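Local coordinates for glutamine synthetase (Helicobacter pylori, PDB 5ZLI), which belongs to the class I (GSI-beta) glutamine synthetases, dodecameric enzymes whose subunits combine a beta-grasp domain with a larger catalytic domain, at residues B[27-32]-B[41-46]. Sequence-based numbering, arbitrary orientation.
Sequences VDFRFS and IAYSFG
The F29 ring receives CD1 of Y43 at its edge, while the carbonyl O of V27 lies over one face, toward the rim, 4.1 Å above the plane. F29 and Y43 meet rim to rim, with centroids 5.8 Å apart and planes turned 64° from each other, and neither ring covers the other. F29 gets there because CG stands anti to its own carbonyl carbon (chi1 -58°), which carries the ring back along the hairpin toward Y43. Two more rings are met at their edges: F31 by CG2 of I41, and F45 by V27, whose CG2 lies 4.2 Å from F45 CD1.

These side chains stand on an antiparallel hairpin, strands 26-32 and 38-44, of the beta-grasp domain. V27 with Y43 and F29 with I41 are hydrogen-bonded pairs; Y43 N reaches V27 O at 2.9 Å, and I41 N reaches F29 O at 3.2 Å. Between them, D28 and A42 form the non-hydrogen-bonded pair, where V27 O also takes a CA-H...O contact from A42 CA at 3.2 Å.

V27, F29, I41 and Y43 share one apolar face, packed against I57 and V97, so branched and aromatic residues suit it. On the opposite face A42 CB lies 4.0 Å from D28 OD1, a close approach that suits a small side chain. A42 and Y43 also pair with a strand of a second subunit, which continues the sheet. D28 OD2 takes both NE and NH2 of R30, with the carboxylate oxygen in the guanidinium plane; OD1 is hydrogen-bonded to H40, and D87 is a second acidic partner of R30. The hairpin thus joins a hydrophobic core to a buried charge network, in which the two acids probably stabilise the positive charge of R30.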
ATOM      1  N   VAL B  27      21.821  45.702  -7.953  1.00 33.02           N
ATOM      2  CA  VAL B  27      22.797  45.996  -6.917  1.00 36.37           C
ATOM      3  C   VAL B  27      22.181  45.559  -5.590  1.00 39.10           C
ATOM      4  O   VAL B  27      21.108  46.042  -5.194  1.00 37.95           O
ATOM      5  CB  VAL B  27      23.194  47.484  -6.913  1.00 37.52           C
ATOM      6  CG1 VAL B  27      24.244  47.776  -5.854  1.00 34.83           C
ATOM      7  CG2 VAL B  27      23.728  47.900  -8.260  1.00 46.77           C
ATOM      8  N   ASP B  28      22.880  44.673  -4.893  1.00 32.52           N
ATOM      9  CA  ASP B  28      22.377  43.986  -3.710  1.00 33.99           C
ATOM     10  C   ASP B  28      23.059  44.641  -2.507  1.00 35.40           C
ATOM     11  O   ASP B  28      24.175  44.286  -2.126  1.00 37.22           O
ATOM     12  CB  ASP B  28      22.673  42.472  -3.804  1.00 34.27           C
ATOM     13  CG  ASP B  28      21.705  41.619  -2.979  1.00 37.23           C
ATOM     14  OD1 ASP B  28      20.595  42.115  -2.659  1.00 35.87           O
ATOM     15  OD2 ASP B  28      22.042  40.443  -2.677  1.00 36.84           O
ATOM     16  N   PHE B  29      22.389  45.628  -1.919  1.00 41.00           N
ATOM     17  CA  PHE B  29      22.959  46.326  -0.776  1.00 37.22           C
ATOM     18  C   PHE B  29      22.784  45.437   0.431  1.00 32.27           C
ATOM     19  O   PHE B  29      21.650  45.141   0.815  1.00 37.85           O
ATOM     20  CB  PHE B  29      22.270  47.663  -0.546  1.00 31.64           C
ATOM     21  CG  PHE B  29      22.337  48.571  -1.713  1.00 34.05           C
ATOM     22  CD1 PHE B  29      23.556  49.007  -2.172  1.00 41.19           C
ATOM     23  CD2 PHE B  29      21.198  49.026  -2.329  1.00 33.35           C
ATOM     24  CE1 PHE B  29      23.656  49.862  -3.268  1.00 39.82           C
ATOM     25  CE2 PHE B  29      21.281  49.888  -3.416  1.00 38.68           C
ATOM     26  CZ  PHE B  29      22.514  50.304  -3.893  1.00 33.36           C
ATOM     27  N   ARG B  30      23.881  45.057   1.068  1.00 30.21           N
ATOM     28  CA  ARG B  30      23.787  44.142   2.189  1.00 30.45           C
ATOM     29  C   ARG B  30      24.284  44.779   3.479  1.00 35.85           C
ATOM     30  O   ARG B  30      25.210  45.601   3.475  1.00 38.41           O
ATOM     31  CB  ARG B  30      24.523  42.875   1.889  1.00 30.27           C
ATOM     32  CG  ARG B  30      23.859  42.163   0.775  1.00 27.37           C
ATOM     33  CD  ARG B  30      24.204  40.712   0.772  1.00 26.77           C
ATOM     34  NE  ARG B  30      23.592  40.104  -0.389  1.00 26.80           N
ATOM     35  CZ  ARG B  30      23.897  38.898  -0.819  1.00 28.54           C
ATOM     36  NH1 ARG B  30      24.820  38.212  -0.164  1.00 26.95           N
ATOM     37  NH2 ARG B  30      23.296  38.399  -1.899  1.00 34.28           N
ATOM     38  N   PHE B  31      23.622  44.417   4.575  1.00 27.62           N
ATOM     39  CA  PHE B  31      23.858  45.042   5.863  1.00 29.63           C
ATOM     40  C   PHE B  31      23.500  44.042   6.944  1.00 27.67           C
ATOM     41  O   PHE B  31      22.694  43.140   6.725  1.00 32.38           O
ATOM     42  CB  PHE B  31      23.060  46.346   6.035  1.00 33.69           C
ATOM     43  CG  PHE B  31      21.561  46.171   5.988  1.00 32.47           C
ATOM     44  CD1 PHE B  31      20.891  46.097   4.774  1.00 32.19           C
ATOM     45  CD2 PHE B  31      20.811  46.095   7.161  1.00 35.23           C
ATOM     46  CE1 PHE B  31      19.494  45.950   4.729  1.00 35.80           C
ATOM     47  CE2 PHE B  31      19.394  45.942   7.123  1.00 35.13           C
ATOM     48  CZ  PHE B  31      18.741  45.875   5.915  1.00 30.01           C
ATOM     49  N   SER B  32      24.141  44.179   8.093  1.00 26.18           N
ATOM     50  CA  SER B  32      24.038  43.214   9.170  1.00 28.80           C
ATOM     51  C   SER B  32      23.288  43.850  10.326  1.00 35.10           C
ATOM     52  O   SER B  32      23.708  44.893  10.838  1.00 41.45           O
ATOM     53  CB  SER B  32      25.433  42.753   9.596  1.00 36.07           C
ATOM     54  OG  SER B  32      26.246  42.528   8.442  1.00 36.60           O
ATOM     55  N   ILE B  41      18.696  44.214  -0.023  1.00 31.36           N
ATOM     56  CA  ILE B  41      17.676  44.942  -0.762  1.00 34.06           C
ATOM     57  C   ILE B  41      18.276  45.256  -2.122  1.00 32.06           C
ATOM     58  O   ILE B  41      19.342  45.864  -2.220  1.00 32.56           O
ATOM     59  CB  ILE B  41      17.222  46.211  -0.014  1.00 26.86           C
ATOM     60  CG1 ILE B  41      16.502  47.166  -0.961  1.00 33.10           C
ATOM     61  CG2 ILE B  41      18.360  46.868   0.657  1.00 32.42           C
ATOM     62  CD1 ILE B  41      15.966  48.407  -0.285  1.00 30.96           C
ATOM     63  N   ALA B  42      17.629  44.804  -3.175  1.00 27.92           N
ATOM     64  CA  ALA B  42      18.207  44.894  -4.499  1.00 28.78           C
ATOM     65  C   ALA B  42      17.586  46.074  -5.225  1.00 37.20           C
ATOM     66  O   ALA B  42      16.378  46.306  -5.134  1.00 35.83           O
ATOM     67  CB  ALA B  42      17.990  43.605  -5.290  1.00 27.44           C
ATOM     68  N   TYR B  43      18.423  46.858  -5.891  1.00 40.08           N
ATOM     69  CA  TYR B  43      17.957  47.940  -6.746  1.00 40.41           C
ATOM     70  C   TYR B  43      18.210  47.557  -8.188  1.00 36.20           C
ATOM     71  O   TYR B  43      19.276  47.035  -8.520  1.00 38.89           O
ATOM     72  CB  TYR B  43      18.642  49.272  -6.444  1.00 39.05           C
ATOM     73  CG  TYR B  43      17.894  50.192  -5.488  1.00 44.52           C
ATOM     74  CD1 TYR B  43      18.093  50.134  -4.098  1.00 36.60           C
ATOM     75  CD2 TYR B  43      17.010  51.151  -5.983  1.00 42.45           C
ATOM     76  CE1 TYR B  43      17.420  51.002  -3.237  1.00 37.83           C
ATOM     77  CE2 TYR B  43      16.331  52.011  -5.129  1.00 42.81           C
ATOM     78  CZ  TYR B  43      16.540  51.934  -3.762  1.00 42.06           C
ATOM     79  OH  TYR B  43      15.857  52.804  -2.944  1.00 40.73           O
ATOM     80  N   SER B  44      17.205  47.763  -9.020  1.00 40.77           N
ATOM     81  CA  SER B  44      17.381  47.610 -10.445  1.00 39.44           C
ATOM     82  C   SER B  44      18.436  48.606 -10.887  1.00 47.55           C
ATOM     83  O   SER B  44      18.248  49.820 -10.726  1.00 54.90           O
ATOM     84  CB  SER B  44      16.035  47.878 -11.140  1.00 48.19           C
ATOM     85  OG  SER B  44      16.017  47.554 -12.530  1.00 55.12           O
ATOM     86  N   PHE B  45      19.581  48.108 -11.363  1.00 46.22           N
ATOM     87  CA  PHE B  45      20.631  49.019 -11.805  1.00 46.48           C
ATOM     88  C   PHE B  45      20.022  49.933 -12.861  1.00 56.67           C
ATOM     89  O   PHE B  45      19.000  49.613 -13.483  1.00 58.82           O
ATOM     90  CB  PHE B  45      21.833  48.257 -12.373  1.00 45.11           C
ATOM     91  CG  PHE B  45      22.947  49.141 -12.915  1.00 44.65           C
ATOM     92  CD1 PHE B  45      23.858  49.742 -12.064  1.00 45.72           C
ATOM     93  CD2 PHE B  45      23.066  49.383 -14.277  1.00 49.05           C
ATOM     94  CE1 PHE B  45      24.881  50.545 -12.565  1.00 43.76           C
ATOM     95  CE2 PHE B  45      24.087  50.192 -14.780  1.00 45.12           C
ATOM     96  CZ  PHE B  45      24.988  50.765 -13.927  1.00 41.56           C
ATOM     97  N   GLY B  46      20.649  51.074 -13.082  1.00 54.49           N
ATOM     98  CA  GLY B  46      20.119  51.995 -14.049  1.00 58.90           C
ATOM     99  C   GLY B  46      19.127  52.932 -13.411  1.00 59.57           C
ATOM    100  O   GLY B  46      18.917  54.040 -13.901  1.00 67.19           O
TER